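Local coordinates for alpha-1,3-glucanase (Bacillus circulans, PDB 5ZRU), which probably hydrolyses alpha-1,3-glucan, the chain here being the GH87 catalytic unit of a larger enzyme that also carries carbohydrate-binding modules, at residues M83-N88 against L110-S115; Y114-F119 against L134-E139. One frame throughout, in Å; residues are numbered along the deposited sequence.

Contact 1. Residues M83-N88 against L110-S115. With CA (calcium ion), chain I; PE5 (3,6,9,12,15,18,21,24-octaoxahexacosan-1-ol), chain C.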
loop_
_atom_site.group_PDB
_atom_site.type_symbol
_atom_site.label_atom_id
_atom_site.label_comp_id
_atom_site.label_asym_id
_atom_site.label_seq_id
_atom_site.Cartn_x
_atom_site.Cartn_y
_atom_site.Cartn_z
ATOM N N MET A 83 1.916 1.143 18.740
ATOM C CA MET A 83 1.644 0.841 20.140
ATOM C C MET A 83 1.716 -0.674 20.306
ATOM O O MET A 83 1.645 -1.410 19.322
ATOM C CB MET A 83 0.274 1.385 20.584
ATOM C CG MET A 83 -0.918 0.668 19.954
ATOM S SD MET A 83 -2.480 1.468 20.372
ATOM C CE MET A 83 -2.801 0.902 22.039
ATOM N N PRO A 84 1.891 -1.160 21.539
ATOM C CA PRO A 84 2.137 -2.599 21.717
ATOM C C PRO A 84 0.916 -3.442 21.384
ATOM O O PRO A 84 -0.233 -3.012 21.518
ATOM C CB PRO A 84 2.484 -2.724 23.210
ATOM C CG PRO A 84 2.719 -1.308 23.698
ATOM C CD PRO A 84 1.880 -0.438 22.821
ATOM N N ASP A 85 1.194 -4.673 20.967
ATOM C CA ASP A 85 0.204 -5.734 20.871
ATOM C C ASP A 85 -0.072 -6.318 22.261
ATOM O O ASP A 85 0.685 -6.108 23.220
ATOM C CB ASP A 85 0.724 -6.819 19.913
ATOM C CG ASP A 85 -0.370 -7.744 19.374
ATOM O OD1 ASP A 85 -1.563 -7.526 19.646
ATOM O OD2 ASP A 85 -0.012 -8.707 18.664
ATOM N N SER A 86 -1.177 -7.045 22.369
ATOM C CA SER A 86 -1.436 -7.815 23.579
ATOM C C SER A 86 -0.736 -9.163 23.493
ATOM O O SER A 86 -0.290 -9.593 22.427
ATOM C CB SER A 86 -2.935 -8.022 23.783
ATOM O OG SER A 86 -3.470 -8.801 22.722
ATOM N N ALA A 87 -0.654 -9.850 24.638
ATOM C CA ALA A 87 -0.011 -11.158 24.652
ATOM C C ALA A 87 -0.775 -12.168 23.809
ATOM O O ALA A 87 -0.166 -13.056 23.204
ATOM C CB ALA A 87 0.135 -11.663 26.092
ATOM N N ASN A 88 -2.101 -12.065 23.754
ATOM C CA ASN A 88 -2.882 -12.996 22.951
ATOM C C ASN A 88 -3.062 -12.532 21.509
ATOM O O ASN A 88 -3.839 -13.142 20.765
ATOM C CB ASN A 88 -4.245 -13.267 23.599
ATOM C CG ASN A 88 -5.154 -12.052 23.629
ATOM O OD1 ASN A 88 -4.850 -11.005 23.064
ATOM N ND2 ASN A 88 -6.292 -12.199 24.298
ATOM N N LEU A 110 -6.889 4.892 19.985
ATOM C CA LEU A 110 -5.900 4.131 19.234
ATOM C C LEU A 110 -6.045 2.654 19.562
ATOM O O LEU A 110 -6.490 2.290 20.655
ATOM C CB LEU A 110 -4.460 4.573 19.572
ATOM C CG LEU A 110 -4.132 6.044 19.331
ATOM C CD1 LEU A 110 -2.765 6.340 19.920
ATOM C CD2 LEU A 110 -4.179 6.357 17.829
ATOM N N THR A 111 -5.640 1.799 18.624
ATOM C CA THR A 111 -5.663 0.365 18.894
ATOM C C THR A 111 -4.549 -0.307 18.104
ATOM O O THR A 111 -4.144 0.180 17.040
ATOM C CB THR A 111 -7.029 -0.261 18.552
ATOM O OG1 THR A 111 -7.031 -1.652 18.913
ATOM C CG2 THR A 111 -7.324 -0.142 17.054
ATOM N N SER A 112 -4.043 -1.424 18.640
ATOM C CA SER A 112 -3.151 -2.294 17.879
ATOM C C SER A 112 -3.889 -3.497 17.309
ATOM O O SER A 112 -3.245 -4.414 16.793
ATOM C CB SER A 112 -1.951 -2.745 18.729
ATOM O OG SER A 112 -2.340 -3.278 19.991
ATOM N N TYR A 113 -5.227 -3.482 17.360
ATOM C CA TYR A 113 -6.051 -4.576 16.836
ATOM C C TYR A 113 -5.708 -4.914 15.388
ATOM O O TYR A 113 -5.551 -6.089 15.034
ATOM C CB TYR A 113 -7.533 -4.201 16.942
ATOM C CG TYR A 113 -8.485 -5.204 16.298
ATOM C CD1 TYR A 113 -8.916 -6.326 17.002
ATOM C CD2 TYR A 113 -8.955 -5.024 14.998
ATOM C CE1 TYR A 113 -9.791 -7.247 16.440
ATOM C CE2 TYR A 113 -9.837 -5.956 14.413
ATOM C CZ TYR A 113 -10.246 -7.055 15.150
ATOM O OH TYR A 113 -11.110 -7.972 14.614
ATOM N N TYR A 114 -5.636 -3.893 14.524
ATOM C CA TYR A 114 -5.461 -4.144 13.097
ATOM C C TYR A 114 -4.054 -4.610 12.766
ATOM O O TYR A 114 -3.865 -5.451 11.876
ATOM C CB TYR A 114 -5.756 -2.882 12.294
ATOM C CG TYR A 114 -7.106 -2.303 12.561
ATOM C CD1 TYR A 114 -8.251 -2.876 12.022
ATOM C CD2 TYR A 114 -7.236 -1.158 13.338
ATOM C CE1 TYR A 114 -9.504 -2.323 12.268
ATOM C CE2 TYR A 114 -8.468 -0.601 13.582
ATOM C CZ TYR A 114 -9.600 -1.189 13.055
ATOM O OH TYR A 114 -10.819 -0.595 13.323
ATOM N N SER A 115 -3.058 -4.029 13.429
ATOM C CA SER A 115 -1.659 -4.181 13.073
ATOM C C SER A 115 -1.076 -5.397 13.794
ATOM O O SER A 115 -1.796 -6.152 14.456
ATOM C CB SER A 115 -0.908 -2.883 13.397
ATOM O OG SER A 115 -1.177 -2.458 14.738
HETATM CA CA CA I . -2.415 -8.306 15.002
HETATM C C48 PE5 C . -15.277 -1.828 14.732
HETATM C C50 PE5 C . -13.797 -2.197 14.578
HETATM O O1 PE5 C . -13.181 -2.255 15.837
HETATM C C1 PE5 C . -11.838 -2.655 15.820
HETATM C C2 PE5 C . -11.205 -2.494 17.205
HETATM O O2 PE5 C . -11.170 -1.139 17.555
HETATM C C3 PE5 C . -10.750 -0.857 18.859
HETATM C C4 PE5 C . -10.829 0.654 19.111
HETATM O O3 PE5 C . -10.063 1.339 18.156
HETATM C C5 PE5 C . -9.968 2.730 18.311
HETATM C C6 PE5 C . -10.242 3.441 16.977
HETATM O O4 PE5 C . -9.074 3.596 16.211
HETATM C C7 PE5 C . -9.214 3.388 14.828
HETATM C C8 PE5 C . -10.349 4.247 14.268
HETATM O O5 PE5 C . -10.706 3.777 13.006
HETATM C C9 PE5 C . -11.902 4.303 12.497
HETATM C C10 PE5 C . -11.564 5.317 11.412
HETATM O O6 PE5 C . -12.186 6.532 11.707
HETATM C C11 PE5 C . -11.614 7.646 11.085
HETATM C C12 PE5 C . -12.169 8.927 11.694
HETATM O O7 PE5 C . -12.826 9.607 10.671
HETATM C C13 PE5 C . -12.656 10.995 10.676
HETATM C C14 PE5 C . -13.858 11.626 9.977
HETATM O O8 PE5 C . -14.993 10.870 10.294
HETATM C C15 PE5 C . -16.189 11.271 9.676
HETATM C C16 PE5 C . -17.191 11.718 10.750
HETATM O O52 PE5 C . -18.204 10.766 10.916
HETATM O O HOH W 1 0.742 -0.671 16.205
HETATM O O HOH W 2 -2.436 -6.954 17.165
HETATM O O HOH W 3 -1.462 -9.759 16.615
HETATM O O HOH W 4 -4.667 -8.410 16.028
HETATM O O HOH W 5 -3.335 -8.035 12.839
HETATM O O HOH W 6 -3.082 -10.600 14.354
#

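Contact 2. Residues Y114-F119 against L134-E139. With CA (calcium ion), chain I; PE5 (3,6,9,12,15,18,21,24-octaoxahexacosan-1-ol), chain C.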
loop_
_atom_site.group_PDB
_atom_site.type_symbol
_atom_site.label_atom_id
_atom_site.label_comp_id
_atom_site.label_asym_id
_atom_site.label_seq_id
_atom_site.Cartn_x
_atom_site.Cartn_y
_atom_site.Cartn_z
ATOM N N TYR A 114 -5.636 -3.893 14.524
ATOM C CA TYR A 114 -5.461 -4.144 13.097
ATOM C C TYR A 114 -4.054 -4.610 12.766
ATOM O O TYR A 114 -3.865 -5.451 11.876
ATOM C CB TYR A 114 -5.756 -2.882 12.294
ATOM C CG TYR A 114 -7.106 -2.303 12.561
ATOM C CD1 TYR A 114 -8.251 -2.876 12.022
ATOM C CD2 TYR A 114 -7.236 -1.158 13.338
ATOM C CE1 TYR A 114 -9.504 -2.323 12.268
ATOM C CE2 TYR A 114 -8.468 -0.601 13.582
ATOM C CZ TYR A 114 -9.600 -1.189 13.055
ATOM O OH TYR A 114 -10.819 -0.595 13.323
ATOM N N SER A 115 -3.058 -4.029 13.429
ATOM C CA SER A 115 -1.659 -4.181 13.073
ATOM C C SER A 115 -1.076 -5.397 13.794
ATOM O O SER A 115 -1.796 -6.152 14.456
ATOM C CB SER A 115 -0.908 -2.883 13.397
ATOM O OG SER A 115 -1.177 -2.458 14.738
ATOM N N TRP A 116 0.237 -5.591 13.645
ATOM C CA TRP A 116 1.045 -6.665 14.234
ATOM C C TRP A 116 0.744 -8.028 13.613
ATOM O O TRP A 116 -0.332 -8.603 13.825
ATOM C CB TRP A 116 0.885 -6.715 15.761
ATOM C CG TRP A 116 1.473 -5.504 16.434
ATOM C CD1 TRP A 116 0.857 -4.301 16.628
ATOM C CD2 TRP A 116 2.794 -5.370 16.989
ATOM N NE1 TRP A 116 1.708 -3.429 17.264
ATOM C CE2 TRP A 116 2.903 -4.055 17.489
ATOM C CE3 TRP A 116 3.894 -6.233 17.108
ATOM C CZ2 TRP A 116 4.059 -3.583 18.120
ATOM C CZ3 TRP A 116 5.047 -5.759 17.728
ATOM C CH2 TRP A 116 5.120 -4.442 18.218
ATOM N N GLN A 117 1.703 -8.520 12.831
ATOM C CA GLN A 117 1.708 -9.841 12.210
ATOM C C GLN A 117 3.067 -10.471 12.468
ATOM O O GLN A 117 4.083 -9.774 12.473
ATOM C CB GLN A 117 1.463 -9.762 10.696
ATOM C CG GLN A 117 0.064 -9.311 10.310
ATOM C CD GLN A 117 -0.921 -10.460 10.376
ATOM O OE1 GLN A 117 -1.055 -11.212 9.416
ATOM N NE2 GLN A 117 -1.608 -10.606 11.512
ATOM N N TYR A 118 3.093 -11.796 12.659
ATOM C CA TYR A 118 4.273 -12.452 13.211
ATOM C C TYR A 118 4.755 -13.571 12.292
ATOM O O TYR A 118 3.952 -14.359 11.784
ATOM C CB TYR A 118 3.968 -12.986 14.625
ATOM C CG TYR A 118 3.572 -11.898 15.605
ATOM C CD1 TYR A 118 4.539 -11.225 16.354
ATOM C CD2 TYR A 118 2.230 -11.543 15.787
ATOM C CE1 TYR A 118 4.185 -10.234 17.251
ATOM C CE2 TYR A 118 1.865 -10.551 16.687
ATOM C CZ TYR A 118 2.849 -9.899 17.413
ATOM O OH TYR A 118 2.494 -8.914 18.303
ATOM N N PHE A 119 6.072 -13.649 12.087
ATOM C CA PHE A 119 6.631 -14.509 11.047
ATOM C C PHE A 119 7.675 -15.467 11.603
ATOM O O PHE A 119 8.737 -15.038 12.064
ATOM C CB PHE A 119 7.230 -13.662 9.921
ATOM C CG PHE A 119 6.187 -12.923 9.128
ATOM C CD1 PHE A 119 5.553 -13.536 8.052
ATOM C CD2 PHE A 119 5.797 -11.640 9.496
ATOM C CE1 PHE A 119 4.563 -12.869 7.332
ATOM C CE2 PHE A 119 4.809 -10.960 8.780
ATOM C CZ PHE A 119 4.187 -11.577 7.702
ATOM N N LEU A 134 6.161 -7.897 12.306
ATOM C CA LEU A 134 6.096 -6.837 11.307
ATOM C C LEU A 134 4.710 -6.205 11.405
ATOM O O LEU A 134 3.903 -6.585 12.263
ATOM C CB LEU A 134 6.385 -7.368 9.893
ATOM C CG LEU A 134 7.803 -7.907 9.653
ATOM C CD1 LEU A 134 7.904 -8.525 8.245
ATOM C CD2 LEU A 134 8.833 -6.810 9.818
ATOM N N PHE A 135 4.424 -5.227 10.534
ATOM C CA PHE A 135 3.183 -4.443 10.639
ATOM C C PHE A 135 3.099 -3.774 12.016
ATOM O O PHE A 135 2.051 -3.765 12.660
ATOM C CB PHE A 135 1.951 -5.332 10.377
ATOM C CG PHE A 135 0.665 -4.577 10.030
ATOM C CD1 PHE A 135 0.615 -3.190 9.979
ATOM C CD2 PHE A 135 -0.496 -5.291 9.757
ATOM C CE1 PHE A 135 -0.586 -2.525 9.661
ATOM C CE2 PHE A 135 -1.690 -4.642 9.431
ATOM C CZ PHE A 135 -1.736 -3.253 9.391
ATOM N N ARG A 136 4.219 -3.217 12.486
ATOM C CA ARG A 136 4.207 -2.603 13.809
ATOM C C ARG A 136 3.599 -1.205 13.813
ATOM O O ARG A 136 3.241 -0.707 14.887
ATOM C CB ARG A 136 5.630 -2.586 14.383
ATOM C CG ARG A 136 6.082 -3.985 14.835
ATOM C CD ARG A 136 7.578 -4.043 15.151
ATOM N NE ARG A 136 8.348 -4.124 13.914
ATOM C CZ ARG A 136 9.568 -4.644 13.818
ATOM N NH1 ARG A 136 10.183 -5.127 14.897
ATOM N NH2 ARG A 136 10.162 -4.698 12.638
ATOM N N PHE A 137 3.463 -0.562 12.649
ATOM C CA PHE A 137 2.878 0.767 12.573
ATOM C C PHE A 137 1.489 0.711 11.939
ATOM O O PHE A 137 1.143 -0.223 11.209
ATOM C CB PHE A 137 3.792 1.732 11.800
ATOM C CG PHE A 137 4.984 2.209 12.598
ATOM C CD1 PHE A 137 6.134 1.429 12.693
ATOM C CD2 PHE A 137 4.945 3.429 13.262
ATOM C CE1 PHE A 137 7.235 1.861 13.440
ATOM C CE2 PHE A 137 6.038 3.876 14.021
ATOM C CZ PHE A 137 7.185 3.097 14.108
ATOM N N ASP A 138 0.689 1.727 12.251
ATOM C CA ASP A 138 -0.674 1.854 11.749
ATOM C C ASP A 138 -0.980 3.342 11.642
ATOM O O ASP A 138 -0.156 4.183 12.005
ATOM C CB ASP A 138 -1.673 1.134 12.672
ATOM C CG ASP A 138 -2.980 0.760 11.962
ATOM O OD1 ASP A 138 -3.144 1.070 10.764
ATOM O OD2 ASP A 138 -3.854 0.149 12.609
ATOM N N GLU A 139 -2.179 3.676 11.164
ATOM C CA GLU A 139 -2.569 5.074 11.036
ATOM C C GLU A 139 -3.953 5.293 11.623
ATOM O O GLU A 139 -4.761 4.362 11.722
ATOM C CB GLU A 139 -2.550 5.536 9.566
ATOM C CG GLU A 139 -1.149 5.553 8.984
ATOM C CD GLU A 139 -1.100 6.098 7.575
ATOM O OE1 GLU A 139 -2.141 6.533 7.046
ATOM O OE2 GLU A 139 -0.013 6.067 6.992
HETATM CA CA CA I . -2.415 -8.306 15.002
HETATM C C48 PE5 C . -15.277 -1.828 14.732
HETATM C C50 PE5 C . -13.797 -2.197 14.578
HETATM O O1 PE5 C . -13.181 -2.255 15.837
HETATM C C1 PE5 C . -11.838 -2.655 15.820
HETATM C C2 PE5 C . -11.205 -2.494 17.205
HETATM O O2 PE5 C . -11.170 -1.139 17.555
HETATM C C3 PE5 C . -10.750 -0.857 18.859
HETATM C C4 PE5 C . -10.829 0.654 19.111
HETATM O O3 PE5 C . -10.063 1.339 18.156
HETATM C C5 PE5 C . -9.968 2.730 18.311
HETATM C C6 PE5 C . -10.242 3.441 16.977
HETATM O O4 PE5 C . -9.074 3.596 16.211
HETATM C C7 PE5 C . -9.214 3.388 14.828
HETATM C C8 PE5 C . -10.349 4.247 14.268
HETATM O O5 PE5 C . -10.706 3.777 13.006
HETATM C C9 PE5 C . -11.902 4.303 12.497
HETATM C C10 PE5 C . -11.564 5.317 11.412
HETATM O O6 PE5 C . -12.186 6.532 11.707
HETATM C C11 PE5 C . -11.614 7.646 11.085
HETATM C C12 PE5 C . -12.169 8.927 11.694
HETATM O O7 PE5 C . -12.826 9.607 10.671
HETATM C C13 PE5 C . -12.656 10.995 10.676
HETATM C C14 PE5 C . -13.858 11.626 9.977
HETATM O O8 PE5 C . -14.993 10.870 10.294
HETATM C C15 PE5 C . -16.189 11.271 9.676
HETATM C C16 PE5 C . -17.191 11.718 10.750
HETATM O O52 PE5 C . -18.204 10.766 10.916
HETATM O O HOH W 7 -3.765 -1.281 14.805
HETATM O O HOH W 5 -3.335 -8.035 12.839
HETATM O O HOH W 1 0.742 -0.671 16.205
HETATM O O HOH W 6 -3.082 -10.600 14.354
HETATM O O HOH W 4 -4.667 -8.410 16.028
HETATM O O HOH W 3 -1.462 -9.759 16.615
HETATM O O HOH W 2 -2.436 -6.954 17.165
#

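Contact 1. Residues M83-N88 against L110-S115
D85 and S112 mark the nearest approach of the two backbones, their CA atoms 5.7 Å apart, where the loop 83-88 passes the end of strand 103-111 without forming a ladder with it. The one direct hydrogen bond runs from S112 OG to P84 O at 2.6 Å. It meets the acceptor at a C=O...donor angle of 131°, tilted from the carbonyl plane, and S112 OG also has L92 N as a partner, so this buried hydroxyl is bonded to both ends of the one connection between strands 76-82 and 93-100. Beside it lies M83: CG sits between the backbone N and the carbonyl carbon (chi1 69°) and SD continues in extended form, which sets SD 3.5 Å from T111 C and 3.8 Å from L110 CB. Where the strand gives way to the 112-115 turn, T111 OG1 accepts from Y113 N at 3.0 Å, an ST turn within the beta-sandwich-like D1 part of the catalytic unit. A valine in place of T111 would probably leave Y113 N without this acceptor and N93 OD1 without its hydroxyl partner, freeing the turn to shift. The remaining link is through water and calcium. One metal-bound water donates to S112 O at 2.7 Å and, weakly, to D85 OD1, while S115 O binds the calcium ion directly at 2.3 Å. D85 OD2 faces a second metal-bound water and has Y118 OH as its outside partner.

Contact 2. Residues Y114-F119 against L134-E139
W116 and F135 bring the backbones closest, CA to CA 4.7 Å, in segments that run antiparallel, their end-to-end directions 168° apart. Three backbone hydrogen bonds join them: Q117 and L134 form a hydrogen-bonded pair, bonded in both directions, and W116 N reaches F135 O at 2.8 Å. The tight part is built on F135. Its CG stands anti to the backbone N (chi1 -162°), which brings the ring under the 114-117 backbone: S115 CA sits over the face, 3.6 Å from the ring centroid of F135 and almost on its normal, while Q117 CG comes to the edge near the ring plane. W116 is covered similarly, R136 CG lying 3.6 Å from the centroid of its six-membered ring. The aliphatic part of R136 makes this CH-pi contact; its guanidinium plane is turned 74° from the indole, and the charge goes to E48. Farther along, F119 CD2 and L134 CD1 touch at 4.0 Å. This is the pairing of strand 117-119 with strand 132-144 in the antiparallel D1 sheet, and both S115 O and W116 O, in the turn just before strand 117-119, bind calcium. Toward Y114 and D138 the packing gives way to water. D138 OD2 lies 3.6 Å from Y114 CB and takes a bond from a water that also accepts from S115 OG, while D138 OD1 is held by H318 NE2. A second water spans S115 OG and R136 O; W116 NE1, bonded chiefly to M83 O, adds a weak bond to the same water. On the calcium side, five waters complete the shell begun by the two carbonyl oxygens.

Y114 and S115 belong to both contacts, whose centres lie 8 Å apart, so the chain passes from the S112 turn of contact 1 straight into the strand pairing of contact 2. Two probable hydrogen bonds tie the contacts side to side, 2.5 Å between D85 OD2 and Y118 OH and 2.9 Å between M83 O and W116 NE1. D85 OD2 also packs 3.6 Å from W116 CB. The calcium ion sits at the junction: S115 O, common to both contacts, binds it directly; contact 1 adds D85 and S112 by way of waters, and contact 2 adds W116 O, 2.4 Å from the metal. The bound polyether touches the shared Y114 at its OH, which is also hydrogen-bonded to N285.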